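Local coordinates for protein RNA polymerase II subunit B1 CTD phosphatase RTR1 (Saccharomyces cerevisiae, PDB 5C2Y) that removes phosphate from the heptapeptide repeats of the RNA polymerase II C-terminal domain, regulating the polymerase as its phosphorylation pattern changes during transcription, at residues Lys51-Leu56 with Cys78-Cys83; Gly57-Pro62 with Thr141-Phe146; Asp63-Leu68 with Val130-Glu135. All coordinates share one frame; numbering follows the deposited sequence.

Contact 1: Lys51-Leu56 with Cys78-Cys83. With ZN (zinc ion), chain C; SO4 (sulfate ion), chain D.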
loop_
_atom_site.group_PDB
_atom_site.type_symbol
_atom_site.label_atom_id
_atom_site.label_comp_id
_atom_site.label_asym_id
_atom_site.label_seq_id
_atom_site.Cartn_x
_atom_site.Cartn_y
_atom_site.Cartn_z
ATOM N N LYS A 51 -0.130 -7.684 -7.733
ATOM C CA LYS A 51 -0.244 -8.912 -6.950
ATOM C C LYS A 51 0.444 -8.750 -5.598
ATOM O O LYS A 51 -0.011 -9.254 -4.566
ATOM C CB LYS A 51 0.367 -10.069 -7.751
ATOM C CG LYS A 51 0.193 -11.463 -7.192
ATOM C CD LYS A 51 0.606 -12.509 -8.246
ATOM C CE LYS A 51 1.977 -12.202 -8.877
ATOM N NZ LYS A 51 1.891 -11.463 -10.187
ATOM N N THR A 52 1.548 -8.020 -5.606
ATOM C CA THR A 52 2.297 -7.778 -4.386
ATOM C C THR A 52 1.549 -6.761 -3.522
ATOM O O THR A 52 1.317 -7.011 -2.331
ATOM C CB THR A 52 3.722 -7.302 -4.706
ATOM O OG1 THR A 52 4.393 -8.327 -5.443
ATOM C CG2 THR A 52 4.502 -7.030 -3.448
ATOM N N LEU A 53 1.139 -5.639 -4.124
ATOM C CA LEU A 53 0.354 -4.640 -3.401
ATOM C C LEU A 53 -0.899 -5.274 -2.790
ATOM O O LEU A 53 -1.245 -4.975 -1.646
ATOM C CB LEU A 53 -0.024 -3.475 -4.309
ATOM C CG LEU A 53 -0.781 -2.300 -3.669
ATOM C CD1 LEU A 53 -0.012 -1.688 -2.527
ATOM C CD2 LEU A 53 -1.059 -1.233 -4.681
ATOM N N LYS A 54 -1.553 -6.158 -3.546
ATOM C CA LYS A 54 -2.747 -6.853 -3.092
ATOM C C LYS A 54 -2.420 -7.841 -1.992
ATOM O O LYS A 54 -3.131 -7.937 -0.988
ATOM C CB LYS A 54 -3.416 -7.585 -4.255
ATOM C CG LYS A 54 -4.383 -6.739 -5.072
ATOM C CD LYS A 54 -4.416 -7.165 -6.535
ATOM C CE LYS A 54 -5.016 -8.549 -6.744
ATOM N NZ LYS A 54 -6.482 -8.571 -6.539
ATOM N N TYR A 55 -1.349 -8.600 -2.193
ATOM C CA TYR A 55 -0.929 -9.578 -1.201
ATOM C C TYR A 55 -0.663 -8.883 0.124
ATOM O O TYR A 55 -1.004 -9.382 1.197
ATOM C CB TYR A 55 0.326 -10.316 -1.677
ATOM C CG TYR A 55 1.052 -11.093 -0.602
ATOM C CD1 TYR A 55 0.515 -12.261 -0.089
ATOM C CD2 TYR A 55 2.277 -10.660 -0.105
ATOM C CE1 TYR A 55 1.162 -12.972 0.896
ATOM C CE2 TYR A 55 2.937 -11.376 0.879
ATOM C CZ TYR A 55 2.374 -12.533 1.369
ATOM O OH TYR A 55 3.014 -13.263 2.346
ATOM N N LEU A 56 -0.053 -7.716 0.007
ATOM C CA LEU A 56 0.397 -6.894 1.116
ATOM C C LEU A 56 -0.714 -6.516 2.092
ATOM O O LEU A 56 -0.479 -6.382 3.295
ATOM C CB LEU A 56 1.015 -5.649 0.524
ATOM C CG LEU A 56 2.014 -4.780 1.226
ATOM C CD1 LEU A 56 3.370 -5.416 1.107
ATOM C CD2 LEU A 56 1.962 -3.448 0.510
ATOM N N CYS A 78 5.980 9.240 -4.427
ATOM C CA CYS A 78 4.517 9.169 -4.510
ATOM C C CYS A 78 3.964 8.236 -3.431
ATOM O O CYS A 78 4.549 7.202 -3.126
ATOM C CB CYS A 78 4.102 8.688 -5.900
ATOM S SG CYS A 78 2.337 8.702 -6.254
ATOM N N GLY A 79 2.849 8.601 -2.824
ATOM C CA GLY A 79 2.341 7.816 -1.712
ATOM C C GLY A 79 1.980 6.390 -2.072
ATOM O O GLY A 79 2.116 5.481 -1.241
ATOM N N TYR A 80 1.525 6.186 -3.311
ATOM C CA TYR A 80 1.038 4.883 -3.765
ATOM C C TYR A 80 2.214 3.935 -3.966
ATOM O O TYR A 80 3.152 4.275 -4.683
ATOM C CB TYR A 80 0.244 5.060 -5.062
ATOM C CG TYR A 80 -0.616 3.886 -5.518
ATOM C CD1 TYR A 80 -1.460 3.226 -4.638
ATOM C CD2 TYR A 80 -0.624 3.489 -6.844
ATOM C CE1 TYR A 80 -2.269 2.194 -5.064
ATOM C CE2 TYR A 80 -1.419 2.456 -7.278
ATOM C CZ TYR A 80 -2.240 1.814 -6.386
ATOM O OH TYR A 80 -3.034 0.786 -6.834
ATOM N N PRO A 81 2.175 2.741 -3.351
ATOM C CA PRO A 81 3.399 1.922 -3.387
ATOM C C PRO A 81 3.818 1.378 -4.764
ATOM O O PRO A 81 4.935 0.869 -4.862
ATOM C CB PRO A 81 3.075 0.761 -2.430
ATOM C CG PRO A 81 2.070 1.317 -1.492
ATOM C CD PRO A 81 1.221 2.251 -2.345
ATOM N N LEU A 82 2.985 1.493 -5.797
ATOM C CA LEU A 82 3.375 0.990 -7.119
ATOM C C LEU A 82 4.124 2.050 -7.906
ATOM O O LEU A 82 4.702 1.750 -8.942
ATOM C CB LEU A 82 2.153 0.516 -7.918
ATOM C CG LEU A 82 1.403 -0.770 -7.523
ATOM C CD1 LEU A 82 0.061 -0.880 -8.207
ATOM C CD2 LEU A 82 2.206 -2.000 -7.831
ATOM N N CYS A 83 4.127 3.286 -7.411
ATOM C CA CYS A 83 4.675 4.417 -8.161
ATOM C C CYS A 83 6.056 4.821 -7.704
ATOM O O CYS A 83 6.278 5.012 -6.514
ATOM C CB CYS A 83 3.763 5.632 -8.043
ATOM S SG CYS A 83 4.371 7.062 -8.960
HETATM ZN ZN ZN C . 2.503 8.178 -8.556
HETATM S S SO4 D . -7.182 -11.714 -6.469
HETATM O O1 SO4 D . -7.159 -11.314 -7.877
HETATM O O2 SO4 D . -7.963 -10.751 -5.698
HETATM O O3 SO4 D . -5.804 -11.774 -5.981
HETATM O O4 SO4 D . -7.777 -13.040 -6.324
#
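A chi1 of -176°, placing CG opposite the backbone N, sends the isobutyl end of Leu53 from helix 50-56 toward the turn Tyr80-Cys83, while Tyr80, with a similar chi1 (-166°), swings its phenol end back toward the helix. The two methyls of Leu53 divide the work. CD1 lies against the ring of Pro81, 3.8 Å from CG of Pro81. CD2 fits between two neighbours: it approaches the Tyr80 ring obliquely, 3.7 Å from CE1 of Tyr80, and lies equally close, at 3.7 Å, to CD1 of Leu82. Leu53 crosses both Tyr80 and Pro81 at about a right angle. Shortened to an alanine here, the helix would probably lose both methyl contacts, leaving a gap before Pro81 and Leu82 and the Tyr80 ring without its neighbour. No hydrogen bond joins the segments; the hydroxyl of Tyr80 bonds instead to Glu164, and its ring also meets that of His121. Away from the turn, Lys54 NZ bonds to O2 of a sulfate, probably from the crystallisation liquor, at 2.8 Å, and forms a salt bridge with Glu165. Cys78, just before the turn, and Cys83, its last residue, bind the zinc ion through SG at 2.4 and 2.2 Å; Cys117 and His121 complete the set. This site of three cysteines and one histidine, its two-ligand loop packed on helix 50-56, is consistent with the RTR1-type zinc finger.

Contact 2: Gly57-Pro62 with Thr141-Phe146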
loop_
_atom_site.group_PDB
_atom_site.type_symbol
_atom_site.label_atom_id
_atom_site.label_comp_id
_atom_site.label_asym_id
_atom_site.label_seq_id
_atom_site.Cartn_x
_atom_site.Cartn_y
_atom_site.Cartn_z
ATOM N N GLY A 57 -1.922 -6.332 1.566
ATOM C CA GLY A 57 -3.083 -6.002 2.377
ATOM C C GLY A 57 -3.330 -6.810 3.652
ATOM O O GLY A 57 -3.871 -6.263 4.623
ATOM N N ARG A 58 -2.953 -8.093 3.655
ATOM C CA ARG A 58 -3.049 -8.947 4.850
ATOM C C ARG A 58 -2.421 -8.324 6.076
ATOM O O ARG A 58 -2.850 -8.590 7.205
ATOM C CB ARG A 58 -2.344 -10.290 4.653
ATOM C CG ARG A 58 -2.789 -11.074 3.497
ATOM C CD ARG A 58 -1.644 -11.838 2.943
ATOM N NE ARG A 58 -2.094 -12.561 1.775
ATOM C CZ ARG A 58 -2.517 -13.815 1.816
ATOM N NH1 ARG A 58 -2.522 -14.478 2.972
ATOM N NH2 ARG A 58 -2.916 -14.408 0.702
ATOM N N PHE A 59 -1.378 -7.530 5.836
ATOM C CA PHE A 59 -0.437 -7.128 6.870
ATOM C C PHE A 59 -0.666 -5.724 7.369
ATOM O O PHE A 59 -0.032 -5.309 8.334
ATOM C CB PHE A 59 0.998 -7.227 6.339
ATOM C CG PHE A 59 1.392 -8.607 5.882
ATOM C CD1 PHE A 59 1.634 -9.620 6.803
ATOM C CD2 PHE A 59 1.549 -8.884 4.539
ATOM C CE1 PHE A 59 2.010 -10.879 6.381
ATOM C CE2 PHE A 59 1.925 -10.138 4.119
ATOM C CZ PHE A 59 2.152 -11.134 5.036
ATOM N N LEU A 60 -1.553 -4.987 6.701
ATOM C CA LEU A 60 -1.739 -3.562 6.971
ATOM C C LEU A 60 -3.120 -3.198 7.480
ATOM O O LEU A 60 -4.118 -3.842 7.167
ATOM C CB LEU A 60 -1.466 -2.743 5.713
ATOM C CG LEU A 60 -0.109 -3.000 5.073
ATOM C CD1 LEU A 60 0.081 -2.069 3.906
ATOM C CD2 LEU A 60 0.979 -2.811 6.104
ATOM N N THR A 61 -3.151 -2.143 8.276
ATOM C CA THR A 61 -4.380 -1.486 8.662
ATOM C C THR A 61 -4.382 -0.139 7.938
ATOM O O THR A 61 -3.321 0.320 7.495
ATOM C CB THR A 61 -4.453 -1.296 10.177
ATOM O OG1 THR A 61 -3.317 -0.533 10.600
ATOM C CG2 THR A 61 -4.441 -2.646 10.893
ATOM N N PRO A 62 -5.567 0.489 7.788
ATOM C CA PRO A 62 -5.625 1.823 7.193
ATOM C C PRO A 62 -4.612 2.797 7.797
ATOM O O PRO A 62 -4.018 3.609 7.076
ATOM C CB PRO A 62 -7.057 2.249 7.496
ATOM C CG PRO A 62 -7.793 1.002 7.386
ATOM C CD PRO A 62 -6.923 -0.020 8.050
ATOM N N THR A 141 -4.290 -14.170 13.045
ATOM C CA THR A 141 -3.575 -15.432 13.206
ATOM C C THR A 141 -3.318 -16.155 11.899
ATOM O O THR A 141 -4.235 -16.378 11.109
ATOM C CB THR A 141 -4.331 -16.407 14.104
ATOM O OG1 THR A 141 -4.776 -15.744 15.293
ATOM C CG2 THR A 141 -3.420 -17.555 14.474
ATOM N N GLY A 142 -2.064 -16.518 11.672
ATOM C CA GLY A 142 -1.724 -17.312 10.518
ATOM C C GLY A 142 -1.460 -16.600 9.208
ATOM O O GLY A 142 -0.856 -17.215 8.326
ATOM N N VAL A 143 -1.868 -15.333 9.058
ATOM C CA VAL A 143 -1.722 -14.652 7.754
ATOM C C VAL A 143 -0.282 -14.461 7.315
ATOM O O VAL A 143 -0.041 -13.954 6.230
ATOM C CB VAL A 143 -2.366 -13.241 7.707
ATOM C CG1 VAL A 143 -3.839 -13.287 8.094
ATOM C CG2 VAL A 143 -1.580 -12.255 8.555
ATOM N N HIS A 144 0.671 -14.861 8.150
ATOM C CA HIS A 144 2.084 -14.669 7.849
ATOM C C HIS A 144 2.755 -15.982 7.468
ATOM O O HIS A 144 3.931 -16.003 7.086
ATOM C CB HIS A 144 2.793 -14.063 9.051
ATOM C CG HIS A 144 2.780 -14.953 10.249
ATOM N ND1 HIS A 144 1.743 -14.962 11.159
ATOM C CD2 HIS A 144 3.661 -15.889 10.672
ATOM C CE1 HIS A 144 1.999 -15.854 12.100
ATOM N NE2 HIS A 144 3.155 -16.427 11.827
ATOM N N LEU A 145 1.999 -17.072 7.573
ATOM C CA LEU A 145 2.525 -18.414 7.337
ATOM C C LEU A 145 2.591 -18.764 5.853
ATOM O O LEU A 145 1.595 -18.641 5.122
ATOM C CB LEU A 145 1.678 -19.443 8.084
ATOM C CG LEU A 145 1.734 -19.323 9.611
ATOM C CD1 LEU A 145 0.660 -20.168 10.277
ATOM C CD2 LEU A 145 3.126 -19.683 10.133
ATOM N N PHE A 146 3.779 -19.204 5.433
ATOM C CA PHE A 146 4.060 -19.588 4.048
ATOM C C PHE A 146 3.131 -20.683 3.567
ATOM O O PHE A 146 2.418 -20.505 2.592
ATOM C CB PHE A 146 5.508 -20.046 3.896
ATOM C CG PHE A 146 6.503 -18.951 4.077
ATOM C CD1 PHE A 146 6.088 -17.636 4.166
ATOM C CD2 PHE A 146 7.856 -19.235 4.152
ATOM C CE1 PHE A 146 7.000 -16.624 4.332
ATOM C CE2 PHE A 146 8.785 -18.223 4.315
ATOM C CZ PHE A 146 8.356 -16.911 4.403
#
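His144, whose backbone lies at the edge of the Phe59 ring, has a side-chain nitrogen with two partners: NE2 is hydrogen-bonded to the carbonyl oxygen of His23 and, weakly, to that of Phe20. The imidazole is thus held from outside the contact, and what His144 offers Phe59 is its inner end. Its CA is 4.1 Å from CE1 of Phe59, near the plane of the phenyl ring, whereas chi1 of 63° carries the imidazole away from Phe59. Leu145 CG sits over one face of that imidazole, offset toward its rim. Val143 adds its backbone as well as its side chain. The carbonyl O of Val143 lies 3.7 Å from Phe59 CE1, approaching the ring obliquely, and CG2 of Val143 is 4.1 Å from the carbonyl O of Arg58. The CB atoms of Arg58 and Val143 come within 4.2 Å of each other, a packing of side-chain roots. Over one face of the Phe59 ring, toward the rim, rests Arg58 CB. The Arg58 chain then bends at chi2 (147°) and takes its charge past Val143 to a salt bridge with Asp155. Val143 and His144 are the central residues of a type I turn, closed by Leu145 N and Gly142 O at 3.0 Å. Gly142, with phi of 86°, has backbone angles that call for glycine. Away from the zinc site, the contact joins the link between helices 50-56 and 62-74 to the long loop after helix 119-129; helix 9-17 packs Leu17 against Phe59 and His144, and helix 151-157 lays His154 against Arg58 and Val143.

Contact 3: Asp63-Leu68 with Val130-Glu135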
loop_
_atom_site.group_PDB
_atom_site.type_symbol
_atom_site.label_atom_id
_atom_site.label_comp_id
_atom_site.label_asym_id
_atom_site.label_seq_id
_atom_site.Cartn_x
_atom_site.Cartn_y
_atom_site.Cartn_z
ATOM N N ASP A 63 -4.397 2.693 9.103
ATOM C CA ASP A 63 -3.484 3.600 9.785
ATOM C C ASP A 63 -2.047 3.316 9.417
ATOM O O ASP A 63 -1.282 4.243 9.137
ATOM C CB ASP A 63 -3.684 3.509 11.286
ATOM C CG ASP A 63 -5.133 3.605 11.662
ATOM O OD1 ASP A 63 -5.597 4.748 11.858
ATOM O OD2 ASP A 63 -5.818 2.543 11.708
ATOM N N MET A 64 -1.679 2.041 9.388
ATOM C CA MET A 64 -0.318 1.677 9.019
ATOM C C MET A 64 -0.028 2.089 7.586
ATOM O O MET A 64 1.081 2.505 7.265
ATOM C CB MET A 64 -0.078 0.185 9.203
ATOM C CG MET A 64 0.182 -0.222 10.638
ATOM S SD MET A 64 1.583 0.635 11.418
ATOM C CE MET A 64 1.383 -0.023 13.081
ATOM N N TYR A 65 -1.033 2.000 6.727
ATOM C CA TYR A 65 -0.842 2.391 5.346
ATOM C C TYR A 65 -0.605 3.896 5.298
ATOM O O TYR A 65 0.260 4.369 4.564
ATOM C CB TYR A 65 -2.041 1.976 4.496
ATOM C CG TYR A 65 -1.912 2.383 3.064
ATOM C CD1 TYR A 65 -1.262 1.573 2.149
ATOM C CD2 TYR A 65 -2.438 3.580 2.618
ATOM C CE1 TYR A 65 -1.141 1.950 0.813
ATOM C CE2 TYR A 65 -2.322 3.962 1.292
ATOM C CZ TYR A 65 -1.673 3.147 0.397
ATOM O OH TYR A 65 -1.566 3.534 -0.912
ATOM N N GLN A 66 -1.352 4.642 6.108
ATOM C CA GLN A 66 -1.130 6.088 6.230
ATOM C C GLN A 66 0.328 6.404 6.554
ATOM O O GLN A 66 0.970 7.218 5.867
ATOM C CB GLN A 66 -2.033 6.695 7.302
ATOM C CG GLN A 66 -2.080 8.209 7.241
ATOM C CD GLN A 66 -2.318 8.698 5.814
ATOM O OE1 GLN A 66 -3.391 8.470 5.238
ATOM N NE2 GLN A 66 -1.315 9.367 5.232
ATOM N N ASP A 67 0.841 5.748 7.596
ATOM C CA ASP A 67 2.238 5.875 7.980
ATOM C C ASP A 67 3.189 5.571 6.815
ATOM O O ASP A 67 4.177 6.260 6.624
ATOM C CB ASP A 67 2.536 4.951 9.157
ATOM C CG ASP A 67 2.032 5.507 10.474
ATOM O OD1 ASP A 67 1.851 6.744 10.565
ATOM O OD2 ASP A 67 1.827 4.700 11.417
ATOM N N LEU A 68 2.883 4.542 6.036
ATOM C CA LEU A 68 3.690 4.192 4.878
ATOM C C LEU A 68 3.714 5.311 3.829
ATOM O O LEU A 68 4.752 5.617 3.256
ATOM C CB LEU A 68 3.168 2.900 4.253
ATOM C CG LEU A 68 3.867 2.429 2.978
ATOM C CD1 LEU A 68 5.368 2.199 3.192
ATOM C CD2 LEU A 68 3.185 1.170 2.477
ATOM N N VAL A 130 -9.016 2.222 2.167
ATOM C CA VAL A 130 -10.284 2.137 2.881
ATOM C C VAL A 130 -10.820 0.705 2.910
ATOM O O VAL A 130 -11.803 0.408 3.587
ATOM C CB VAL A 130 -11.335 3.066 2.245
ATOM C CG1 VAL A 130 -10.846 4.517 2.284
ATOM C CG2 VAL A 130 -11.604 2.636 0.821
ATOM N N GLN A 131 -10.172 -0.185 2.172
ATOM C CA GLN A 131 -10.567 -1.587 2.174
ATOM C C GLN A 131 -9.773 -2.395 3.187
ATOM O O GLN A 131 -10.003 -3.595 3.343
ATOM C CB GLN A 131 -10.364 -2.209 0.806
ATOM C CG GLN A 131 -11.151 -1.593 -0.303
ATOM C CD GLN A 131 -10.862 -2.296 -1.611
ATOM O OE1 GLN A 131 -10.973 -3.529 -1.697
ATOM N NE2 GLN A 131 -10.452 -1.528 -2.631
ATOM N N LEU A 132 -8.816 -1.746 3.845
ATOM C CA LEU A 132 -7.912 -2.452 4.721
ATOM C C LEU A 132 -8.568 -2.644 6.070
ATOM O O LEU A 132 -9.270 -1.772 6.555
ATOM C CB LEU A 132 -6.599 -1.691 4.865
ATOM C CG LEU A 132 -5.604 -1.681 3.702
ATOM C CD1 LEU A 132 -4.484 -0.698 3.993
ATOM C CD2 LEU A 132 -5.047 -3.073 3.440
ATOM N N SER A 133 -8.321 -3.781 6.696
ATOM C CA SER A 133 -8.935 -4.056 7.972
ATOM C C SER A 133 -8.330 -3.257 9.096
ATOM O O SER A 133 -7.113 -3.064 9.130
ATOM C CB SER A 133 -8.800 -5.518 8.306
ATOM O OG SER A 133 -9.091 -5.678 9.681
ATOM N N ASP A 134 -9.166 -2.834 10.047
ATOM C CA ASP A 134 -8.687 -2.194 11.283
ATOM C C ASP A 134 -8.180 -3.203 12.327
ATOM O O ASP A 134 -7.688 -2.834 13.395
ATOM C CB ASP A 134 -9.793 -1.343 11.907
ATOM C CG ASP A 134 -10.233 -0.229 11.008
ATOM O OD1 ASP A 134 -9.535 0.811 10.960
ATOM O OD2 ASP A 134 -11.280 -0.403 10.346
ATOM N N GLU A 135 -8.323 -4.480 12.030
ATOM C CA GLU A 135 -7.867 -5.504 12.943
ATOM C C GLU A 135 -6.350 -5.484 12.964
ATOM O O GLU A 135 -5.720 -5.449 11.905
ATOM C CB GLU A 135 -8.393 -6.860 12.493
ATOM C CG GLU A 135 -8.385 -7.956 13.532
ATOM C CD GLU A 135 -8.750 -9.301 12.909
ATOM O OE1 GLU A 135 -9.151 -9.300 11.718
ATOM O OE2 GLU A 135 -8.614 -10.345 13.594
#
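Tyr65 and Leu132 have CA atoms 8.6 Å apart, and those of Asp63 and Asp134 are 7.9 Å apart, where the irregular segment Val130-Glu135 runs across the first turns of helix 62-74. One methyl makes the apolar touch: CD1 of Leu132 reaches CB of Tyr65 at 3.7 Å and comes obliquely to the near end of its ring, with CG of Tyr65 at 4.1 Å. The two side chains cross at about a right angle. Turned fully away from the backbone N at chi1 (179°), the Tyr65 ring continues beyond Leu132, and its hydroxyl hydrogen-bonds to Ser125 of helix 119-129. Leu132 also packs on Leu60 and on Pro62, the first residue of the helix. Nearer the surface two carboxylates come near each other, OD2 of Asp63 being 4.2 Å from OD1 of Asp134, their planes turned 56° apart. From Ser133 to Glu135 the loop makes an ST turn, in which Ser133 OG accepts a bond of 2.7 Å from Glu135 N. The chemistry is therefore divided: the favourable part across these segments is the apolar touch of Leu132 on Tyr65, while the like charges of the exposed acid pair would probably repel, a repulsion that the nearby N-terminal end of helix 62-74 may partly offset for Asp63.

In the fold
Measured from contact centre to chain centre, contact 1 lies nearest, contact 3 about 8 Å away and contact 2 about 13 Å, yet contacts 1 and 2 are both buried, and in contact 3 alone do exposed residues touch across the segments. All three use one continuous run, Lys51-Leu68, which passes from helix 50-56 into helix 62-74. Contacts 2 and 3 share the long loop after helix 119-129, and Thr61 and Pro62 pack on Ser133 between them. Tyr65 joins contact 3 to contact 1 by packing on Tyr80 and Pro81. Chemistry follows place: apolar packing against the loop that carries two zinc ligands, mixed aromatic and backbone packing in contact 2, in contact 3 an apolar touch inside and an exposed acid pair outside.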